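Local atomic coordinates of hemin degrading factor (Pseudomonas aeruginosa, PDB entry 4MF9), a protein that binds heme and takes part in its intracellular trafficking and probably in its degradation. Residues A[206-211]-A[230-235]; A[249-254]-A[348-353]; A[310-315]-A[319-324]. All blocks are in the same frame, centred on the assembly; numbering follows the deposited sequence.

Interaction 1 (A[206-211]-A[230-235])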
loop_
_atom_site.group_PDB
_atom_site.type_symbol
_atom_site.label_atom_id
_atom_site.label_comp_id
_atom_site.label_asym_id
_atom_site.label_seq_id
_atom_site.Cartn_x
_atom_site.Cartn_y
_atom_site.Cartn_z
ATOM N N GLU A 206 -23.211 12.982 -14.092
ATOM C CA GLU A 206 -22.850 14.178 -14.817
ATOM C C GLU A 206 -21.429 14.617 -14.551
ATOM O O GLU A 206 -20.663 14.795 -15.460
ATOM C CB GLU A 206 -23.838 15.303 -14.504
ATOM C CG GLU A 206 -23.556 16.538 -15.311
ATOM C CD GLU A 206 -24.647 17.623 -15.224
ATOM O OE1 GLU A 206 -25.728 17.407 -14.652
ATOM O OE2 GLU A 206 -24.347 18.667 -15.746
ATOM N N GLY A 207 -21.067 14.653 -13.278
ATOM C CA GLY A 207 -19.706 14.949 -12.872
ATOM C C GLY A 207 -18.701 13.926 -13.375
ATOM O O GLY A 207 -17.572 14.286 -13.739
ATOM N N TRP A 208 -19.104 12.655 -13.395
ATOM C CA TRP A 208 -18.242 11.572 -13.885
ATOM C C TRP A 208 -17.860 11.810 -15.342
ATOM O O TRP A 208 -16.683 11.765 -15.701
ATOM C CB TRP A 208 -18.949 10.214 -13.755
ATOM C CG TRP A 208 -18.040 9.008 -13.973
ATOM C CD1 TRP A 208 -17.278 8.729 -15.079
ATOM C CD2 TRP A 208 -17.834 7.919 -13.063
ATOM N NE1 TRP A 208 -16.603 7.541 -14.903
ATOM C CE2 TRP A 208 -16.926 7.027 -13.671
ATOM C CE3 TRP A 208 -18.328 7.615 -11.791
ATOM C CZ2 TRP A 208 -16.511 5.843 -13.051
ATOM C CZ3 TRP A 208 -17.916 6.442 -11.178
ATOM C CH2 TRP A 208 -17.016 5.571 -11.807
ATOM N N ALA A 209 -18.850 12.081 -16.162
ATOM C CA ALA A 209 -18.677 12.371 -17.568
ATOM C C ALA A 209 -17.765 13.616 -17.768
ATOM O O ALA A 209 -17.070 13.707 -18.720
ATOM C CB ALA A 209 -20.037 12.587 -18.195
ATOM N N ALA A 210 -17.791 14.526 -16.823
ATOM C CA ALA A 210 -17.029 15.769 -16.857
ATOM C C ALA A 210 -15.591 15.699 -16.289
ATOM O O ALA A 210 -14.805 16.602 -16.426
ATOM C CB ALA A 210 -17.846 16.860 -16.196
ATOM N N LEU A 211 -15.199 14.551 -15.768
ATOM C CA LEU A 211 -13.900 14.399 -15.140
ATOM C C LEU A 211 -12.788 14.781 -16.025
ATOM O O LEU A 211 -12.791 14.440 -17.143
ATOM C CB LEU A 211 -13.720 12.960 -14.733
ATOM C CG LEU A 211 -14.147 12.820 -13.308
ATOM C CD1 LEU A 211 -14.450 11.384 -12.953
ATOM C CD2 LEU A 211 -13.056 13.413 -12.433
ATOM N N GLN A 230 -20.107 2.085 -4.151
ATOM C CA GLN A 230 -21.419 2.647 -4.353
ATOM C C GLN A 230 -21.485 3.490 -5.618
ATOM O O GLN A 230 -22.404 3.353 -6.346
ATOM C CB GLN A 230 -21.778 3.504 -3.162
ATOM C CG GLN A 230 -23.136 4.112 -3.120
ATOM C CD GLN A 230 -23.421 4.737 -1.779
ATOM O OE1 GLN A 230 -22.645 5.500 -1.281
ATOM N NE2 GLN A 230 -24.538 4.407 -1.226
ATOM N N ALA A 231 -20.494 4.329 -5.854
ATOM C CA ALA A 231 -20.485 5.134 -7.074
ATOM C C ALA A 231 -20.324 4.268 -8.326
ATOM O O ALA A 231 -20.914 4.563 -9.357
ATOM C CB ALA A 231 -19.393 6.169 -7.010
ATOM N N LEU A 232 -19.497 3.227 -8.244
ATOM C CA LEU A 232 -19.300 2.315 -9.372
ATOM C C LEU A 232 -20.626 1.664 -9.748
ATOM O O LEU A 232 -20.991 1.582 -10.923
ATOM C CB LEU A 232 -18.267 1.238 -9.029
ATOM C CG LEU A 232 -16.883 1.734 -8.629
ATOM C CD1 LEU A 232 -15.907 0.577 -8.427
ATOM C CD2 LEU A 232 -16.360 2.718 -9.653
ATOM N N ARG A 233 -21.355 1.253 -8.741
ATOM C CA ARG A 233 -22.650 0.641 -8.835
ATOM C C ARG A 233 -23.663 1.582 -9.495
ATOM O O ARG A 233 -24.525 1.161 -10.192
ATOM C CB ARG A 233 -23.168 0.446 -7.439
ATOM C CG ARG A 233 -24.057 -0.717 -7.237
ATOM C CD ARG A 233 -23.871 -1.388 -5.910
ATOM N NE ARG A 233 -24.195 -0.585 -4.756
ATOM C CZ ARG A 233 -23.391 -0.463 -3.717
ATOM N NH1 ARG A 233 -22.232 -1.055 -3.721
ATOM N NH2 ARG A 233 -23.730 0.259 -2.696
ATOM N N LEU A 234 -23.564 2.865 -9.187
ATOM C CA LEU A 234 -24.550 3.841 -9.654
ATOM C C LEU A 234 -24.119 4.524 -10.947
ATOM O O LEU A 234 -24.899 5.260 -11.563
ATOM C CB LEU A 234 -24.794 4.898 -8.575
ATOM C CG LEU A 234 -25.274 4.445 -7.198
ATOM C CD1 LEU A 234 -25.398 5.634 -6.267
ATOM C CD2 LEU A 234 -26.595 3.711 -7.286
ATOM N N ALA A 235 -22.871 4.297 -11.353
ATOM C CA ALA A 235 -22.335 4.975 -12.534
ATOM C C ALA A 235 -23.007 4.527 -13.833
ATOM O O ALA A 235 -23.264 5.343 -14.725
ATOM C CB ALA A 235 -20.835 4.783 -12.616
#
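With CG swung anti to the backbone nitrogen (chi1 -168°), the indole of Trp208 reaches out from helix 201-210 and sets its six-membered ring against Ala231, Leu232 and Ala235 of helix 228-235. Leu232 starts out pointing away from the tryptophan, but its CG lies beside the backbone nitrogen, anti to the carbonyl carbon (chi1 -58°), and the CD2 branch comes back to the ring, where it meets Trp208 CH2 at 3.6 Å in the plane of the indole, at its edge. The methyl of Ala235 takes one face instead: its CB stands 3.9 Å from the centroid of the six-membered ring, a CH-pi contact. Ala231 adds a looser touch, its CB lying 4.4 Å from Trp208 CZ3. The axes of the two short segments run 11.7 Å apart and nearly perpendicular, at 93°. No hydrogen bond crosses between 206-211 and 230-235, although Arg205 NE joins the helices by bonding to Ala235 O. A bond from NE1 to Arg312 O helps to fix the rotation of the indole; Phe217 meets the ring edge-to-face and Trp239 also packs on it. The arrangement is near-perpendicular helix packing through one buried tryptophan, beside strand 307-313 of the C-terminal HemS/ChuX-type half.

Interaction 2 (A[249-254]-A[348-353])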
loop_
_atom_site.group_PDB
_atom_site.type_symbol
_atom_site.label_atom_id
_atom_site.label_comp_id
_atom_site.label_asym_id
_atom_site.label_seq_id
_atom_site.Cartn_x
_atom_site.Cartn_y
_atom_site.Cartn_z
ATOM N N ALA A 249 -6.674 -12.488 -11.519
ATOM C CA ALA A 249 -5.486 -13.332 -11.688
ATOM C C ALA A 249 -5.236 -13.660 -13.162
ATOM O O ALA A 249 -4.089 -13.717 -13.625
ATOM C CB ALA A 249 -5.634 -14.621 -10.882
ATOM N N LYS A 250 -6.305 -13.885 -13.886
ATOM C CA LYS A 250 -6.257 -14.210 -15.287
ATOM C C LYS A 250 -5.708 -13.097 -16.115
ATOM O O LYS A 250 -5.014 -13.343 -17.003
ATOM C CB LYS A 250 -7.592 -14.657 -15.778
ATOM C CG LYS A 250 -7.933 -16.041 -15.324
ATOM C CD LYS A 250 -9.383 -16.200 -15.148
ATOM C CE LYS A 250 -9.741 -17.651 -15.030
ATOM N NZ LYS A 250 -11.073 -17.915 -15.558
ATOM N N LEU A 251 -6.042 -11.858 -15.755
ATOM C CA LEU A 251 -5.502 -10.669 -16.422
ATOM C C LEU A 251 -3.992 -10.539 -16.208
ATOM O O LEU A 251 -3.255 -10.197 -17.141
ATOM C CB LEU A 251 -6.243 -9.390 -15.991
ATOM C CG LEU A 251 -5.831 -8.127 -16.749
ATOM C CD1 LEU A 251 -6.997 -7.194 -16.945
ATOM C CD2 LEU A 251 -4.728 -7.406 -15.979
ATOM N N PHE A 252 -3.537 -10.787 -14.978
ATOM C CA PHE A 252 -2.104 -10.834 -14.697
ATOM C C PHE A 252 -1.440 -11.871 -15.601
ATOM O O PHE A 252 -0.430 -11.581 -16.257
ATOM C CB PHE A 252 -1.851 -11.207 -13.231
ATOM C CG PHE A 252 -1.840 -10.026 -12.281
ATOM C CD1 PHE A 252 -0.805 -9.099 -12.311
ATOM C CD2 PHE A 252 -2.845 -9.876 -11.331
ATOM C CE1 PHE A 252 -0.790 -8.016 -11.418
ATOM C CE2 PHE A 252 -2.837 -8.803 -10.442
ATOM C CZ PHE A 252 -1.804 -7.877 -10.485
ATOM N N GLU A 253 -2.041 -13.045 -15.677
ATOM C CA GLU A 253 -1.524 -14.155 -16.456
ATOM C C GLU A 253 -1.435 -13.787 -17.923
ATOM O O GLU A 253 -0.452 -13.994 -18.575
ATOM C CB GLU A 253 -2.433 -15.345 -16.255
ATOM C CG GLU A 253 -2.003 -16.209 -15.115
ATOM C CD GLU A 253 -3.043 -17.147 -14.599
ATOM O OE1 GLU A 253 -4.205 -17.018 -14.933
ATOM O OE2 GLU A 253 -2.690 -18.018 -13.808
ATOM N N ALA A 254 -2.465 -13.123 -18.418
ATOM C CA ALA A 254 -2.496 -12.689 -19.810
ATOM C C ALA A 254 -1.462 -11.593 -20.057
ATOM O O ALA A 254 -0.797 -11.588 -21.088
ATOM C CB ALA A 254 -3.889 -12.210 -20.185
ATOM N N ASP A 348 -3.321 1.005 -26.380
ATOM C CA ASP A 348 -4.367 0.171 -26.904
ATOM C C ASP A 348 -4.294 -1.236 -26.381
ATOM O O ASP A 348 -5.277 -1.836 -26.157
ATOM C CB ASP A 348 -4.335 0.165 -28.449
ATOM C CG ASP A 348 -4.368 1.557 -29.070
ATOM O OD1 ASP A 348 -3.819 1.796 -30.147
ATOM O OD2 ASP A 348 -4.944 2.448 -28.507
ATOM N N ASP A 349 -3.106 -1.741 -26.188
ATOM C CA ASP A 349 -2.942 -3.094 -25.745
ATOM C C ASP A 349 -3.520 -3.290 -24.349
ATOM O O ASP A 349 -4.163 -4.254 -24.050
ATOM C CB ASP A 349 -1.472 -3.618 -25.936
ATOM C CG ASP A 349 -0.426 -2.818 -25.167
ATOM O OD1 ASP A 349 0.781 -2.986 -25.428
ATOM O OD2 ASP A 349 -0.800 -1.999 -24.336
ATOM N N TRP A 350 -3.317 -2.301 -23.521
ATOM C CA TRP A 350 -3.908 -2.333 -22.191
ATOM C C TRP A 350 -5.435 -2.316 -22.263
ATOM O O TRP A 350 -6.101 -3.187 -21.689
ATOM C CB TRP A 350 -3.420 -1.175 -21.317
ATOM C CG TRP A 350 -4.297 -1.007 -20.107
ATOM C CD1 TRP A 350 -5.160 0.027 -19.840
ATOM C CD2 TRP A 350 -4.428 -1.928 -19.020
ATOM N NE1 TRP A 350 -5.803 -0.195 -18.642
ATOM C CE2 TRP A 350 -5.368 -1.388 -18.121
ATOM C CE3 TRP A 350 -3.833 -3.154 -18.717
ATOM C CZ2 TRP A 350 -5.722 -2.040 -16.942
ATOM C CZ3 TRP A 350 -4.185 -3.790 -17.559
ATOM C CH2 TRP A 350 -5.120 -3.239 -16.685
ATOM N N ARG A 351 -5.969 -1.385 -23.031
ATOM C CA ARG A 351 -7.387 -1.215 -23.086
ATOM C C ARG A 351 -8.037 -2.442 -23.638
ATOM O O ARG A 351 -8.981 -2.852 -23.158
ATOM C CB ARG A 351 -7.764 0.063 -23.826
ATOM C CG ARG A 351 -9.254 0.179 -24.108
ATOM C CD ARG A 351 -9.671 1.467 -24.809
ATOM N NE ARG A 351 -9.297 2.676 -24.132
ATOM C CZ ARG A 351 -9.518 3.908 -24.537
ATOM N NH1 ARG A 351 -10.177 4.161 -25.648
ATOM N NH2 ARG A 351 -9.082 4.897 -23.811
ATOM N N GLU A 352 -7.448 -3.045 -24.635
ATOM C CA GLU A 352 -7.936 -4.264 -25.176
ATOM C C GLU A 352 -7.941 -5.398 -24.159
ATOM O O GLU A 352 -8.883 -6.091 -24.063
ATOM C CB GLU A 352 -7.139 -4.654 -26.411
ATOM C CG GLU A 352 -7.476 -6.047 -26.897
ATOM C CD GLU A 352 -6.630 -6.504 -28.045
ATOM O OE1 GLU A 352 -7.132 -7.271 -28.846
ATOM O OE2 GLU A 352 -5.462 -6.101 -28.137
ATOM N N LEU A 353 -6.873 -5.553 -23.415
ATOM C CA LEU A 353 -6.899 -6.552 -22.383
ATOM C C LEU A 353 -7.892 -6.289 -21.271
ATOM O O LEU A 353 -8.626 -7.144 -20.903
ATOM C CB LEU A 353 -5.523 -6.745 -21.816
ATOM C CG LEU A 353 -5.313 -7.763 -20.692
ATOM C CD1 LEU A 353 -5.835 -9.119 -21.041
ATOM C CD2 LEU A 353 -3.859 -7.847 -20.339
#
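Trp350, Leu353, Leu251 and Ala254 form the apolar seam between helices 348-355 and 247-258, a roughly antiparallel helix pair (145° between the axes of the two short segments, 11.7 Å apart) packed against strands 320-326 and 332-338 of the antiparallel sheet that carries the heme pocket. Along the 348-353 segment, Trp350 is the first residue to reach across. Its CG lies anti to the backbone nitrogen (chi1 165°), which brings the six-membered end of the indole round to Leu251. Leu251 CD2 meets Trp350 CZ3 at 4.0 Å, near the ring plane at its edge, and the two side chains cross at about a right angle. The pyrrole end is tied down separately: NE1 donates to the carbonyl oxygen of Thr321, on strand 320-326, while Leu336 of the adjacent strand also touches the ring. One turn further on, Leu353 points straight at helix 247-258 and makes the more extensive contact. Its CG faces Leu251 CG at 4.0 Å, and the branches diverge from there, CD2 staying beside Leu251 and CD1 turning to Ala254. Loop residues Leu260 and Phe357 add apolar contacts to Leu353 and Leu251, respectively. At the partly exposed end of the seam, Leu353 CD1 rests 3.8 Å from Ala254 CB.

Interaction 3 (A[310-315]-A[319-324]). With HEM (protoporphyrin IX containing Fe), chain C.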
loop_
_atom_site.group_PDB
_atom_site.type_symbol
_atom_site.label_atom_id
_atom_site.label_comp_id
_atom_site.label_asym_id
_atom_site.label_seq_id
_atom_site.Cartn_x
_atom_site.Cartn_y
_atom_site.Cartn_z
ATOM N N ARG A 310 -14.304 -3.286 -13.553
ATOM C CA ARG A 310 -13.689 -2.576 -14.626
ATOM C C ARG A 310 -14.216 -1.118 -14.596
ATOM O O ARG A 310 -15.361 -0.918 -14.591
ATOM C CB ARG A 310 -13.975 -3.196 -15.985
ATOM C CG ARG A 310 -13.589 -2.400 -17.190
ATOM C CD ARG A 310 -13.650 -3.187 -18.522
ATOM N NE ARG A 310 -14.875 -3.948 -18.671
ATOM C CZ ARG A 310 -14.949 -5.229 -18.998
ATOM N NH1 ARG A 310 -13.856 -5.939 -19.229
ATOM N NH2 ARG A 310 -16.120 -5.794 -19.128
ATOM N N VAL A 311 -13.334 -0.148 -14.599
ATOM C CA VAL A 311 -13.772 1.246 -14.445
ATOM C C VAL A 311 -13.180 2.100 -15.550
ATOM O O VAL A 311 -12.010 1.922 -15.902
ATOM C CB VAL A 311 -13.321 1.823 -13.086
ATOM C CG1 VAL A 311 -13.869 3.252 -12.876
ATOM C CG2 VAL A 311 -13.765 0.918 -11.948
ATOM N N ARG A 312 -13.970 3.021 -16.084
ATOM C CA ARG A 312 -13.528 3.929 -17.095
ATOM C C ARG A 312 -13.802 5.382 -16.663
ATOM O O ARG A 312 -14.909 5.726 -16.350
ATOM C CB ARG A 312 -14.116 3.630 -18.480
ATOM C CG ARG A 312 -14.394 2.182 -18.814
ATOM C CD ARG A 312 -15.068 2.016 -20.175
ATOM N NE ARG A 312 -15.203 0.636 -20.512
ATOM C CZ ARG A 312 -16.222 -0.109 -20.168
ATOM N NH1 ARG A 312 -17.220 0.411 -19.511
ATOM N NH2 ARG A 312 -16.220 -1.380 -20.474
ATOM N N LYS A 313 -12.780 6.190 -16.643
ATOM C CA LYS A 313 -12.889 7.568 -16.242
ATOM C C LYS A 313 -12.351 8.511 -17.341
ATOM O O LYS A 313 -11.297 8.327 -17.826
ATOM C CB LYS A 313 -12.135 7.818 -14.930
ATOM C CG LYS A 313 -12.303 6.812 -13.828
ATOM C CD LYS A 313 -11.736 7.296 -12.501
ATOM C CE LYS A 313 -10.457 6.556 -12.160
ATOM N NZ LYS A 313 -10.618 5.256 -11.489
ATOM N N PRO A 314 -13.125 9.510 -17.720
ATOM C CA PRO A 314 -12.672 10.516 -18.666
ATOM C C PRO A 314 -11.570 11.345 -18.013
ATOM O O PRO A 314 -11.499 11.394 -16.843
ATOM C CB PRO A 314 -13.882 11.422 -18.870
ATOM C CG PRO A 314 -14.933 10.904 -18.072
ATOM C CD PRO A 314 -14.435 9.838 -17.180
ATOM N N SER A 315 -10.744 11.960 -18.833
ATOM C CA SER A 315 -9.705 12.847 -18.332
ATOM C C SER A 315 -9.204 13.676 -19.507
ATOM O O SER A 315 -9.534 13.383 -20.660
ATOM C CB SER A 315 -8.550 12.046 -17.723
ATOM O OG SER A 315 -7.731 11.472 -18.727
ATOM N N ILE A 319 -9.946 8.798 -22.038
ATOM C CA ILE A 319 -10.397 7.769 -21.153
ATOM C C ILE A 319 -9.287 6.921 -20.503
ATOM O O ILE A 319 -8.438 6.483 -21.147
ATOM C CB ILE A 319 -11.364 6.871 -21.888
ATOM C CG1 ILE A 319 -12.491 7.749 -22.453
ATOM C CG2 ILE A 319 -11.807 5.717 -21.033
ATOM C CD1 ILE A 319 -13.760 7.780 -21.684
ATOM N N VAL A 320 -9.418 6.692 -19.214
ATOM C CA VAL A 320 -8.487 5.821 -18.498
ATOM C C VAL A 320 -9.234 4.616 -17.963
ATOM O O VAL A 320 -10.198 4.757 -17.213
ATOM C CB VAL A 320 -7.786 6.538 -17.307
ATOM C CG1 VAL A 320 -6.910 5.526 -16.511
ATOM C CG2 VAL A 320 -6.941 7.688 -17.794
ATOM N N THR A 321 -8.775 3.430 -18.337
ATOM C CA THR A 321 -9.404 2.197 -17.894
ATOM C C THR A 321 -8.577 1.534 -16.796
ATOM O O THR A 321 -7.358 1.454 -16.900
ATOM C CB THR A 321 -9.542 1.215 -19.062
ATOM O OG1 THR A 321 -10.114 1.904 -20.186
ATOM C CG2 THR A 321 -10.434 0.049 -18.672
ATOM N N SER A 322 -9.246 1.057 -15.753
ATOM C CA SER A 322 -8.575 0.399 -14.637
ATOM C C SER A 322 -9.437 -0.755 -14.171
ATOM O O SER A 322 -10.627 -0.800 -14.484
ATOM C CB SER A 322 -8.386 1.379 -13.481
ATOM O OG SER A 322 -9.642 1.839 -13.015
ATOM N N TRP A 323 -8.829 -1.692 -13.442
ATOM C CA TRP A 323 -9.563 -2.707 -12.694
ATOM C C TRP A 323 -9.334 -2.420 -11.216
ATOM O O TRP A 323 -8.208 -2.124 -10.807
ATOM C CB TRP A 323 -9.043 -4.110 -13.019
ATOM C CG TRP A 323 -9.533 -4.655 -14.333
ATOM C CD1 TRP A 323 -9.935 -3.939 -15.430
ATOM C CD2 TRP A 323 -9.689 -6.034 -14.675
ATOM N NE1 TRP A 323 -10.315 -4.799 -16.441
ATOM C CE2 TRP A 323 -10.169 -6.089 -15.999
ATOM C CE3 TRP A 323 -9.445 -7.232 -13.992
ATOM C CZ2 TRP A 323 -10.428 -7.291 -16.648
ATOM C CZ3 TRP A 323 -9.704 -8.428 -14.641
ATOM C CH2 TRP A 323 -10.191 -8.448 -15.958
ATOM N N GLU A 324 -10.402 -2.489 -10.426
ATOM C CA GLU A 324 -10.348 -2.153 -9.009
ATOM C C GLU A 324 -10.987 -3.282 -8.195
ATOM O O GLU A 324 -12.145 -3.648 -8.404
ATOM C CB GLU A 324 -11.014 -0.782 -8.772
ATOM C CG GLU A 324 -10.415 0.286 -9.699
ATOM C CD GLU A 324 -10.904 1.698 -9.458
ATOM O OE1 GLU A 324 -11.717 1.924 -8.533
ATOM O OE2 GLU A 324 -10.459 2.590 -10.211
HETATM C CHA HEM C . -3.052 7.555 -10.696
HETATM C CHB HEM C . 1.040 9.317 -12.302
HETATM C CHC HEM C . 1.221 12.233 -8.483
HETATM C CHD HEM C . -2.203 9.588 -6.433
HETATM C C1A HEM C . -1.991 7.850 -11.503
HETATM C C2A HEM C . -1.790 7.353 -12.822
HETATM C C3A HEM C . -0.666 7.866 -13.264
HETATM C C4A HEM C . -0.143 8.630 -12.221
HETATM C CMA HEM C . -0.055 7.596 -14.610
HETATM C CAA HEM C . -2.671 6.460 -13.622
HETATM C CBA HEM C . -3.008 6.913 -15.066
HETATM C CGA HEM C . -3.954 8.054 -14.961
HETATM O O1A HEM C . -3.807 9.069 -15.635
HETATM O O2A HEM C . -4.862 7.941 -14.182
HETATM C C1B HEM C . 1.382 10.277 -11.360
HETATM C C2B HEM C . 2.520 11.068 -11.578
HETATM C C3B HEM C . 2.612 11.912 -10.541
HETATM C C4B HEM C . 1.470 11.593 -9.656
HETATM C CMB HEM C . 3.424 11.000 -12.774
HETATM C CAB HEM C . 3.697 12.932 -10.432
HETATM C CBB HEM C . 4.190 13.399 -9.326
HETATM C C1C HEM C . 0.313 11.804 -7.587
HETATM C C2C HEM C . 0.046 12.410 -6.377
HETATM C C3C HEM C . -0.930 11.674 -5.778
HETATM C C4C HEM C . -1.269 10.585 -6.630
HETATM C CMC HEM C . 0.691 13.654 -5.846
HETATM C CAC HEM C . -1.504 11.952 -4.483
HETATM C CBC HEM C . -2.266 11.031 -3.971
HETATM C C1D HEM C . -2.756 8.804 -7.454
HETATM C C2D HEM C . -3.946 7.913 -7.295
HETATM C C3D HEM C . -4.165 7.378 -8.493
HETATM C C4D HEM C . -3.122 7.921 -9.369
HETATM C CMD HEM C . -4.790 7.630 -6.072
HETATM C CAD HEM C . -5.256 6.400 -8.843
HETATM C CBD HEM C . -6.361 7.143 -9.594
HETATM C CGD HEM C . -7.707 6.503 -9.759
HETATM O O1D HEM C . -8.138 6.485 -10.892
HETATM O O2D HEM C . -8.377 6.057 -8.841
HETATM N NA HEM C . -0.957 8.630 -11.145
HETATM N NB HEM C . 0.767 10.610 -10.215
HETATM N NC HEM C . -0.484 10.741 -7.702
HETATM N ND HEM C . -2.316 8.753 -8.702
HETATM FE FE HEM C . -0.891 9.672 -9.412
HETATM O O HOH W 1 -10.124 4.288 -14.510
#
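Val311 and Lys313 pair with Ser322 and Val320 in an antiparallel beta hairpin, strands 307-313 and 320-326, whose one face lines the heme pocket. The backbone is the tight part. Val311 and Ser322 form a hydrogen-bonded pair, Val311 N reaching Ser322 O at 2.8 Å. Ser322 N returns a bond to Val311 O at 2.9 Å, both fairly straight, and Lys313 with Val320 repeats the pattern. Arg310 with Trp323 and Arg312 with Thr321 are the non-hydrogen-bonded pairs, and their side chains share the other face. There Arg310 runs alongside Trp323, pointing the same way, with guanidinium and ring planes 72° apart; the charged end is held outside the hairpin by Glu241 and by the carbonyls of Ala354 and Phe357. Toward the turn the contact opens out: Pro314, Ser315 and Ile319 are partly exposed and lie outside the strands, and Ser315 OG is held by Gly318 O.

On the pocket face the polar groups are closely linked. The Lys313 chain bends at chi3 (-108°) and chi4 (-85°), bringing NZ to Glu324 OE2 in a 3.0 Å salt bridge; Glu324 OE1 is paired with Arg228, so this carboxylate links two heme-binding residues. Lys313 also reaches a heme propionate, though its CE is modelled too close to O1D for the details to carry weight. Val320 CG1 lies 3.9 Å from O2A of the other propionate. Over this face a water links the strands, meeting Ser322 OG and, weakly, Lys313 NZ. It donates to Val320 O at 2.7 Å.

The hairpin of interaction 3 is the hub of the three, touching both helix contacts and supplying Lys313 and Val320 to the heme pocket. Interaction 1 adjoins the 310-315 strand: Trp208 NE1 lies 2.9 Å from Arg312 O, and Pro314 packs against the 206-211 segment. Interaction 2 adjoins the partner strand, with Trp350 NE1 2.9 Å from Thr321 O and Leu251 CD1 3.4 Å from Trp323 CZ2. The two helix contacts do not meet, their nearest atoms being about 12 Å apart. The side chains of Trp208 and Trp350 stay about 9 Å and 8 Å from the heme; Trp208, about 4 Å from the Lys313 side chain, stands in the second shell.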